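PDB 2Q74: inositol-1-monophosphatase from Mycobacterium tuberculosis, which probably catalyses the magnesium-dependent hydrolysis of inositol 1-phosphate to free myo-inositol and phosphate in mycobacteria. Local coordinates for residues V14-A19 with V144-T149; D69-L74 with V99-D104; M217-R222 with L241-A246. One frame throughout, in Å; residues are numbered along the deposited sequence.

Contact 1. Residues V14-A19 with V144-T149; sequences VAENLA and VYSAAT
Two torsions bring Glu-16 and Ser-146 together. In Glu-16, CG lies anti to the carbonyl carbon (chi1 -71°) and the chain then runs extended, carrying the carboxylate off the helix toward the strand. In Ser-146, OG stands between its own backbone N and carbonyl carbon (chi1 57°), facing the helix. The hydroxyl donates to the carboxylate, with Ser-146 OG modelled 2.5 Å from Glu-16 OE2, a value too short to be taken literally at this resolution. Below the polar end, Glu-16 CG packs 3.5 Å from Ser-146 CB. The second point is apolar and looser: Ala-19 CB, one helical turn on, lies 4.3 Å from Val-144 CG1. Ser-146 and Val-144, two residues apart on one face of the strand, thus receive Glu-16 and Ala-19 respectively. The helix segment runs nearly antiparallel to the strand (162°), its axis 8.9 Å away. Ala-15 and Ala-19 also rest on Ala-135 of the adjoining strand 130-138, whereas Tyr-145 and Ala-147 point to the other face, toward helix 233-245. A helix laid along a sheet that has further helices behind it is the outer layering of the alpha-beta-alpha-beta-alpha sandwich of inositol monophosphatases.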
loop_
_atom_site.group_PDB
_atom_site.type_symbol
_atom_site.label_atom_id
_atom_site.label_comp_id
_atom_site.label_asym_id
_atom_site.label_seq_id
_atom_site.Cartn_x
_atom_site.Cartn_y
_atom_site.Cartn_z
ATOM N N VAL A 14 -11.924 -25.102 -6.333
ATOM C CA VAL A 14 -11.353 -24.914 -7.646
ATOM C C VAL A 14 -10.897 -23.459 -7.777
ATOM O O VAL A 14 -9.887 -23.169 -8.427
ATOM C CB VAL A 14 -12.331 -25.309 -8.777
ATOM C CG1 VAL A 14 -12.875 -26.709 -8.570
ATOM C CG2 VAL A 14 -13.445 -24.347 -8.844
ATOM N N ALA A 15 -11.636 -22.546 -7.150
ATOM C CA ALA A 15 -11.273 -21.134 -7.178
ATOM C C ALA A 15 -9.960 -20.913 -6.436
ATOM O O ALA A 15 -9.115 -20.165 -6.908
ATOM C CB ALA A 15 -12.383 -20.277 -6.578
ATOM N N GLU A 16 -9.809 -21.567 -5.281
ATOM C CA GLU A 16 -8.620 -21.417 -4.437
ATOM C C GLU A 16 -7.396 -21.970 -5.158
ATOM O O GLU A 16 -6.319 -21.363 -5.198
ATOM C CB GLU A 16 -8.797 -22.133 -3.102
ATOM C CG GLU A 16 -9.795 -21.455 -2.155
ATOM C CD GLU A 16 -10.268 -22.357 -1.001
ATOM O OE1 GLU A 16 -10.153 -23.603 -1.107
ATOM O OE2 GLU A 16 -10.767 -21.803 0.007
ATOM N N ASN A 17 -7.581 -23.138 -5.745
ATOM C CA ASN A 17 -6.501 -23.826 -6.419
ATOM C C ASN A 17 -6.030 -23.076 -7.650
ATOM O O ASN A 17 -4.837 -22.901 -7.856
ATOM C CB ASN A 17 -6.949 -25.229 -6.784
ATOM C CG ASN A 17 -7.113 -26.118 -5.576
ATOM O OD1 ASN A 17 -6.481 -25.918 -4.556
ATOM N ND2 ASN A 17 -7.962 -27.106 -5.692
ATOM N N LEU A 18 -6.970 -22.616 -8.458
ATOM C CA LEU A 18 -6.621 -21.870 -9.656
ATOM C C LEU A 18 -5.941 -20.545 -9.330
ATOM O O LEU A 18 -4.955 -20.173 -9.984
ATOM C CB LEU A 18 -7.848 -21.616 -10.523
ATOM C CG LEU A 18 -8.427 -22.816 -11.251
ATOM C CD1 LEU A 18 -9.381 -22.330 -12.296
ATOM C CD2 LEU A 18 -7.345 -23.645 -11.895
ATOM N N ALA A 19 -6.462 -19.848 -8.322
ATOM C CA ALA A 19 -5.873 -18.601 -7.865
ATOM C C ALA A 19 -4.410 -18.813 -7.442
ATOM O O ALA A 19 -3.499 -18.075 -7.886
ATOM C CB ALA A 19 -6.687 -18.023 -6.720
ATOM N N VAL A 144 -3.872 -16.474 -0.004
ATOM C CA VAL A 144 -5.094 -16.596 -0.790
ATOM C C VAL A 144 -6.307 -16.392 0.105
ATOM O O VAL A 144 -6.472 -17.053 1.137
ATOM C CB VAL A 144 -5.184 -17.955 -1.545
ATOM C CG1 VAL A 144 -6.424 -17.994 -2.442
ATOM C CG2 VAL A 144 -3.944 -18.185 -2.398
ATOM N N TYR A 145 -7.148 -15.445 -0.291
ATOM C CA TYR A 145 -8.411 -15.177 0.399
ATOM C C TYR A 145 -9.475 -15.920 -0.368
ATOM O O TYR A 145 -9.423 -15.941 -1.591
ATOM C CB TYR A 145 -8.718 -13.678 0.368
ATOM C CG TYR A 145 -7.683 -12.804 1.041
ATOM C CD1 TYR A 145 -6.511 -12.419 0.371
ATOM C CD2 TYR A 145 -7.869 -12.372 2.344
ATOM C CE1 TYR A 145 -5.548 -11.611 1.003
ATOM C CE2 TYR A 145 -6.956 -11.570 2.967
ATOM C CZ TYR A 145 -5.782 -11.185 2.303
ATOM O OH TYR A 145 -4.879 -10.399 2.979
ATOM N N SER A 146 -10.445 -16.511 0.331
ATOM C CA SER A 146 -11.563 -17.151 -0.362
ATOM C C SER A 146 -12.832 -17.202 0.450
ATOM O O SER A 146 -12.804 -17.046 1.668
ATOM C CB SER A 146 -11.182 -18.567 -0.779
ATOM O OG SER A 146 -10.784 -19.348 0.342
ATOM N N ALA A 147 -13.949 -17.437 -0.234
ATOM C CA ALA A 147 -15.243 -17.508 0.413
ATOM C C ALA A 147 -16.216 -18.243 -0.487
ATOM O O ALA A 147 -15.949 -18.425 -1.674
ATOM C CB ALA A 147 -15.745 -16.121 0.703
ATOM N N ALA A 148 -17.327 -18.670 0.101
ATOM C CA ALA A 148 -18.465 -19.232 -0.626
ATOM C C ALA A 148 -19.763 -18.955 0.157
ATOM O O ALA A 148 -19.733 -18.879 1.390
ATOM C CB ALA A 148 -18.277 -20.716 -0.848
ATOM N N THR A 149 -20.886 -18.787 -0.550
ATOM C CA THR A 149 -22.155 -18.389 0.101
ATOM C C THR A 149 -22.525 -19.316 1.222
ATOM O O THR A 149 -22.663 -20.521 1.017
ATOM C CB THR A 149 -23.352 -18.337 -0.864
ATOM O OG1 THR A 149 -23.176 -19.308 -1.905
ATOM C CG2 THR A 149 -23.486 -16.958 -1.486
#

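Contact 2. Residues D69-L74 with V99-D104; sequences DRLAQL and VTWVLD
Leu-71 of helix 55-74 sets its two methyl groups against two different partners on strand 100-104. Its CG lies anti to the carbonyl carbon (chi1 -84°), and the fork beyond directs one methyl to the indole of Trp-101 and the other to Leu-103. CD2 goes to Trp-101, sitting 3.6 Å from the centroid of its five-membered ring. The line from centroid to methyl is only 4° off the ring normal, so the contact is a CH-pi interaction over the face and not at an edge. CD1, the other branch, meets Leu-103 CD1 at 3.8 Å, the two leucines approaching tip to tip. The same Leu-71 CD1 also touches the root of the tryptophan, 3.8 Å from Trp-101 CB.

The indole is presented to the helix by its own torsions: CG is anti to the carbonyl carbon, and the ring plane stands about square to the plane of CA, CB and CG (chi2 88°), bringing a broad face under Leu-71. On the opposite face lies Val-99 CG1, 3.5 Å above the ring plane of Trp-101, so a leucine and a valine methyl hold the indole between them. Its edge is fixed as well, because Trp-101 NE1 is hydrogen-bonded to Asp-78 OD2.

On the helix, Arg-70 NE makes a salt bridge to Glu-21 of helix 8-33. Asp-104, just past Leu-103, is a magnesium ligand by similarity and takes the backbone N of Ile-106 on OD1.

Across the contact no hydrogen bond is made. The contact rests on dispersion and burial of apolar surface, over the indole face and between the two leucine methyls, with the one polar atom of the indole satisfied by a carboxylate from a third segment.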
loop_
_atom_site.group_PDB
_atom_site.type_symbol
_atom_site.label_atom_id
_atom_site.label_comp_id
_atom_site.label_asym_id
_atom_site.label_seq_id
_atom_site.Cartn_x
_atom_site.Cartn_y
_atom_site.Cartn_z
ATOM N N ASP A 69 -7.309 -22.725 -19.862
ATOM C CA ASP A 69 -6.960 -24.121 -20.092
ATOM C C ASP A 69 -7.316 -24.955 -18.878
ATOM O O ASP A 69 -7.981 -25.968 -18.998
ATOM C CB ASP A 69 -5.466 -24.271 -20.413
ATOM C CG ASP A 69 -5.075 -23.603 -21.735
ATOM O OD1 ASP A 69 -5.959 -23.410 -22.595
ATOM O OD2 ASP A 69 -3.881 -23.269 -21.921
ATOM N N ARG A 70 -6.898 -24.513 -17.703
ATOM C CA ARG A 70 -7.152 -25.270 -16.485
ATOM C C ARG A 70 -8.647 -25.413 -16.212
ATOM O O ARG A 70 -9.106 -26.419 -15.679
ATOM C CB ARG A 70 -6.442 -24.617 -15.298
ATOM C CG ARG A 70 -4.917 -24.730 -15.347
ATOM C CD ARG A 70 -4.452 -26.130 -15.030
ATOM N NE ARG A 70 -4.755 -26.480 -13.645
ATOM C CZ ARG A 70 -5.215 -27.655 -13.236
ATOM N NH1 ARG A 70 -5.477 -28.622 -14.098
ATOM N NH2 ARG A 70 -5.431 -27.864 -11.953
ATOM N N LEU A 71 -9.406 -24.395 -16.586
ATOM C CA LEU A 71 -10.847 -24.432 -16.434
ATOM C C LEU A 71 -11.490 -25.361 -17.450
ATOM O O LEU A 71 -12.498 -25.993 -17.154
ATOM C CB LEU A 71 -11.434 -23.026 -16.531
ATOM C CG LEU A 71 -11.419 -22.221 -15.223
ATOM C CD1 LEU A 71 -11.691 -20.753 -15.480
ATOM C CD2 LEU A 71 -12.417 -22.777 -14.215
ATOM N N ALA A 72 -10.886 -25.473 -18.631
ATOM C CA ALA A 72 -11.327 -26.434 -19.644
ATOM C C ALA A 72 -11.238 -27.874 -19.136
ATOM O O ALA A 72 -12.106 -28.692 -19.439
ATOM C CB ALA A 72 -10.509 -26.275 -20.910
ATOM N N GLN A 73 -10.206 -28.166 -18.343
ATOM C CA GLN A 73 -9.965 -29.519 -17.838
ATOM C C GLN A 73 -10.700 -29.776 -16.522
ATOM O O GLN A 73 -11.186 -30.878 -16.294
ATOM C CB GLN A 73 -8.462 -29.826 -17.715
ATOM C CG GLN A 73 -7.580 -28.633 -17.942
ATOM C CD GLN A 73 -6.106 -28.908 -17.934
ATOM O OE1 GLN A 73 -5.553 -29.319 -16.936
ATOM N NE2 GLN A 73 -5.451 -28.622 -19.039
ATOM N N LEU A 74 -10.794 -28.775 -15.658
ATOM C CA LEU A 74 -11.448 -28.963 -14.360
ATOM C C LEU A 74 -12.958 -28.699 -14.408
ATOM O O LEU A 74 -13.730 -29.359 -13.718
ATOM C CB LEU A 74 -10.798 -28.077 -13.300
ATOM C CG LEU A 74 -9.352 -28.437 -12.946
ATOM C CD1 LEU A 74 -8.818 -27.511 -11.873
ATOM C CD2 LEU A 74 -9.230 -29.893 -12.515
ATOM N N VAL A 99 -22.496 -22.415 -14.262
ATOM C CA VAL A 99 -21.645 -21.422 -13.590
ATOM C C VAL A 99 -20.712 -20.701 -14.569
ATOM O O VAL A 99 -20.226 -21.293 -15.528
ATOM C CB VAL A 99 -20.781 -22.078 -12.496
ATOM C CG1 VAL A 99 -19.443 -21.365 -12.361
ATOM C CG2 VAL A 99 -21.513 -22.103 -11.180
ATOM N N THR A 100 -20.461 -19.425 -14.302
ATOM C CA THR A 100 -19.590 -18.606 -15.133
ATOM C C THR A 100 -18.388 -18.134 -14.324
ATOM O O THR A 100 -18.541 -17.547 -13.249
ATOM C CB THR A 100 -20.320 -17.363 -15.668
ATOM O OG1 THR A 100 -21.309 -17.766 -16.615
ATOM C CG2 THR A 100 -19.336 -16.386 -16.341
ATOM N N TRP A 101 -17.194 -18.378 -14.849
ATOM C CA TRP A 101 -15.982 -17.974 -14.157
ATOM C C TRP A 101 -15.582 -16.588 -14.609
ATOM O O TRP A 101 -15.321 -16.368 -15.785
ATOM C CB TRP A 101 -14.878 -18.996 -14.376
ATOM C CG TRP A 101 -15.289 -20.293 -13.819
ATOM C CD1 TRP A 101 -15.993 -21.250 -14.460
ATOM C CD2 TRP A 101 -15.081 -20.761 -12.484
ATOM N NE1 TRP A 101 -16.222 -22.308 -13.621
ATOM C CE2 TRP A 101 -15.680 -22.034 -12.397
ATOM C CE3 TRP A 101 -14.438 -20.232 -11.350
ATOM C CZ2 TRP A 101 -15.669 -22.796 -11.222
ATOM C CZ3 TRP A 101 -14.420 -20.984 -10.176
ATOM C CH2 TRP A 101 -15.037 -22.259 -10.125
ATOM N N VAL A 102 -15.588 -15.649 -13.666
ATOM C CA VAL A 102 -15.236 -14.260 -13.935
ATOM C C VAL A 102 -13.835 -14.036 -13.407
ATOM O O VAL A 102 -13.580 -14.259 -12.222
ATOM C CB VAL A 102 -16.171 -13.286 -13.209
ATOM C CG1 VAL A 102 -15.889 -11.846 -13.622
ATOM C CG2 VAL A 102 -17.636 -13.642 -13.480
ATOM N N LEU A 103 -12.914 -13.603 -14.265
ATOM C CA LEU A 103 -11.555 -13.517 -13.789
ATOM C C LEU A 103 -10.693 -12.345 -14.253
ATOM O O LEU A 103 -10.967 -11.714 -15.271
ATOM C CB LEU A 103 -10.856 -14.867 -13.943
ATOM C CG LEU A 103 -10.667 -15.593 -15.266
ATOM C CD1 LEU A 103 -11.079 -17.056 -15.069
ATOM C CD2 LEU A 103 -11.462 -15.002 -16.358
ATOM N N ASP A 104 -9.698 -12.030 -13.422
ATOM C CA ASP A 104 -8.649 -11.073 -13.741
ATOM C C ASP A 104 -7.303 -11.662 -13.296
ATOM O O ASP A 104 -7.040 -11.813 -12.093
ATOM C CB ASP A 104 -8.867 -9.716 -13.070
ATOM C CG ASP A 104 -7.947 -8.632 -13.638
ATOM O OD1 ASP A 104 -7.058 -8.974 -14.440
ATOM O OD2 ASP A 104 -8.103 -7.441 -13.303
#

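Contact 3. Residues M217-R222 with L241-A246; sequences MVAAGR and LIAAEA
Ala-219 anchors a close helix-helix packing between the C-terminal ends of helices 211-220 and 233-245, which belong to the central helical layer of the alpha-beta-alpha-beta-alpha sandwich. The closeness is measured at the backbone: the CA atoms of Ala-219 and Ala-243 approach to 4.3 Å, a spacing possible because the facing residues are mostly alanines. The methyl of Ala-219 points into the other helix and meets three residues there. Its CB lies 3.7 Å from Ala-243 CA, directly against the main chain. On one flank the same CB is 3.8 Å from Ile-242 CG2, and toward the helix end it meets Ala-246 CB at 3.7 Å. No hydrogen bond crosses the interface.

The next shell holds these groups in place. In Ile-242, CG2 stands anti to the backbone N and turns to Ala-219, while the other branch leads away to the large sheet, where the side chain packs on Tyr-145, Ala-147, Val-136 and Ala-153. Neighbouring Glu-245 ties the same helix to that sheet: its OE1 accepts from the backbone N of Gly-152 and its OE2 from that of Gly-150. Ala-246 is joined to Cys-166 by a backbone hydrogen bond. Arg-222 packs on Gly-115 of the second subunit, so the turn leaving helix 211-220 reaches the dimer interface.

That helix ends in a Schellman motif. Gly-221 takes a positive phi of 94°, its N donates to Val-218 O at 3.1 Å, and the turn is closed by Arg-222 N donating to Met-217 O at 2.8 Å.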
loop_
_atom_site.group_PDB
_atom_site.type_symbol
_atom_site.label_atom_id
_atom_site.label_comp_id
_atom_site.label_asym_id
_atom_site.label_seq_id
_atom_site.Cartn_x
_atom_site.Cartn_y
_atom_site.Cartn_z
ATOM N N MET A 217 -8.849 -6.663 2.253
ATOM C CA MET A 217 -8.421 -5.986 3.468
ATOM C C MET A 217 -9.636 -5.742 4.397
ATOM O O MET A 217 -9.571 -5.937 5.615
ATOM C CB MET A 217 -7.695 -4.701 3.130
ATOM C CG MET A 217 -6.292 -4.972 2.595
ATOM S SD MET A 217 -5.368 -3.439 2.319
ATOM C CE MET A 217 -5.642 -3.345 0.567
ATOM N N VAL A 218 -10.736 -5.301 3.802
ATOM C CA VAL A 218 -11.948 -5.036 4.578
ATOM C C VAL A 218 -12.380 -6.325 5.292
ATOM O O VAL A 218 -12.592 -6.339 6.505
ATOM C CB VAL A 218 -13.064 -4.484 3.694
ATOM C CG1 VAL A 218 -14.359 -4.401 4.459
ATOM C CG2 VAL A 218 -12.662 -3.088 3.140
ATOM N N ALA A 219 -12.376 -7.422 4.542
ATOM C CA ALA A 219 -12.673 -8.727 5.070
ATOM C C ALA A 219 -11.752 -9.117 6.216
ATOM O O ALA A 219 -12.182 -9.633 7.219
ATOM C CB ALA A 219 -12.602 -9.755 3.963
ATOM N N ALA A 220 -10.467 -8.880 6.057
ATOM C CA ALA A 220 -9.478 -9.261 7.055
ATOM C C ALA A 220 -9.439 -8.301 8.235
ATOM O O ALA A 220 -8.908 -8.642 9.280
ATOM C CB ALA A 220 -8.131 -9.321 6.432
ATOM N N GLY A 221 -9.992 -7.102 8.077
ATOM C CA GLY A 221 -9.947 -6.075 9.129
ATOM C C GLY A 221 -8.773 -5.124 8.969
ATOM O O GLY A 221 -8.457 -4.389 9.885
ATOM N N ARG A 222 -8.125 -5.126 7.814
ATOM C CA ARG A 222 -7.017 -4.197 7.570
ATOM C C ARG A 222 -7.485 -2.829 7.076
ATOM O O ARG A 222 -6.734 -1.871 7.126
ATOM C CB ARG A 222 -6.049 -4.807 6.576
ATOM C CG ARG A 222 -5.577 -6.152 7.032
ATOM C CD ARG A 222 -4.365 -6.607 6.273
ATOM N NE ARG A 222 -4.147 -8.034 6.460
ATOM C CZ ARG A 222 -3.074 -8.700 6.041
ATOM N NH1 ARG A 222 -2.082 -8.073 5.409
ATOM N NH2 ARG A 222 -3.000 -10.011 6.267
ATOM N N LEU A 241 -17.744 -10.873 -2.397
ATOM C CA LEU A 241 -18.304 -12.028 -1.685
ATOM C C LEU A 241 -17.503 -12.269 -0.429
ATOM O O LEU A 241 -18.045 -12.553 0.641
ATOM C CB LEU A 241 -18.244 -13.277 -2.565
ATOM C CG LEU A 241 -19.243 -14.422 -2.408
ATOM C CD1 LEU A 241 -18.566 -15.769 -2.802
ATOM C CD2 LEU A 241 -19.872 -14.529 -1.042
ATOM N N ILE A 242 -16.196 -12.166 -0.578
ATOM C CA ILE A 242 -15.284 -12.426 0.522
ATOM C C ILE A 242 -15.559 -11.445 1.660
ATOM O O ILE A 242 -15.838 -11.865 2.793
ATOM C CB ILE A 242 -13.824 -12.349 0.093
ATOM C CG1 ILE A 242 -13.503 -13.490 -0.903
ATOM C CG2 ILE A 242 -12.958 -12.459 1.330
ATOM C CD1 ILE A 242 -12.198 -13.351 -1.665
ATOM N N ALA A 243 -15.542 -10.148 1.347
ATOM C CA ALA A 243 -15.924 -9.138 2.339
ATOM C C ALA A 243 -17.328 -9.443 2.947
ATOM O O ALA A 243 -17.527 -9.400 4.155
ATOM C CB ALA A 243 -15.852 -7.753 1.735
ATOM N N ALA A 244 -18.278 -9.802 2.107
ATOM C CA ALA A 244 -19.656 -10.080 2.585
ATOM C C ALA A 244 -19.636 -11.238 3.568
ATOM O O ALA A 244 -20.150 -11.143 4.664
ATOM C CB ALA A 244 -20.589 -10.374 1.420
ATOM N N GLU A 245 -18.978 -12.317 3.200
ATOM C CA GLU A 245 -18.926 -13.487 4.071
ATOM C C GLU A 245 -18.115 -13.255 5.341
ATOM O O GLU A 245 -18.090 -14.109 6.238
ATOM C CB GLU A 245 -18.356 -14.685 3.308
ATOM C CG GLU A 245 -19.304 -15.266 2.268
ATOM C CD GLU A 245 -20.578 -15.799 2.866
ATOM O OE1 GLU A 245 -20.532 -16.361 3.991
ATOM O OE2 GLU A 245 -21.630 -15.655 2.203
ATOM N N ALA A 246 -17.449 -12.110 5.406
ATOM C CA ALA A 246 -16.675 -11.718 6.566
ATOM C C ALA A 246 -17.518 -10.798 7.441
ATOM O O ALA A 246 -17.024 -10.258 8.430
ATOM C CB ALA A 246 -15.348 -11.017 6.115
#

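How the contacts relate
Contacts 1 and 2 both set an N-terminal helix on the same large sheet, and contact 2 is nested along the chain within the loop closed by contact 1. Their centres are 12 Å apart, and the helices meet directly where Leu-18 CD1 lies 3.6 Å from Leu-71 CG. Contact 3 lies behind the sheet: Ala-147 CB, on the far side of strand 143-148, is 3.7 Å from Ile-242 CA. Contacts 2 and 3 do not touch, their centres being 24 Å apart. The presumed magnesium site is reached most closely by contact 2, which includes Asp-104; the side chains of Ala-19 and Ile-242 are each about 11 Å from that of Asp-107.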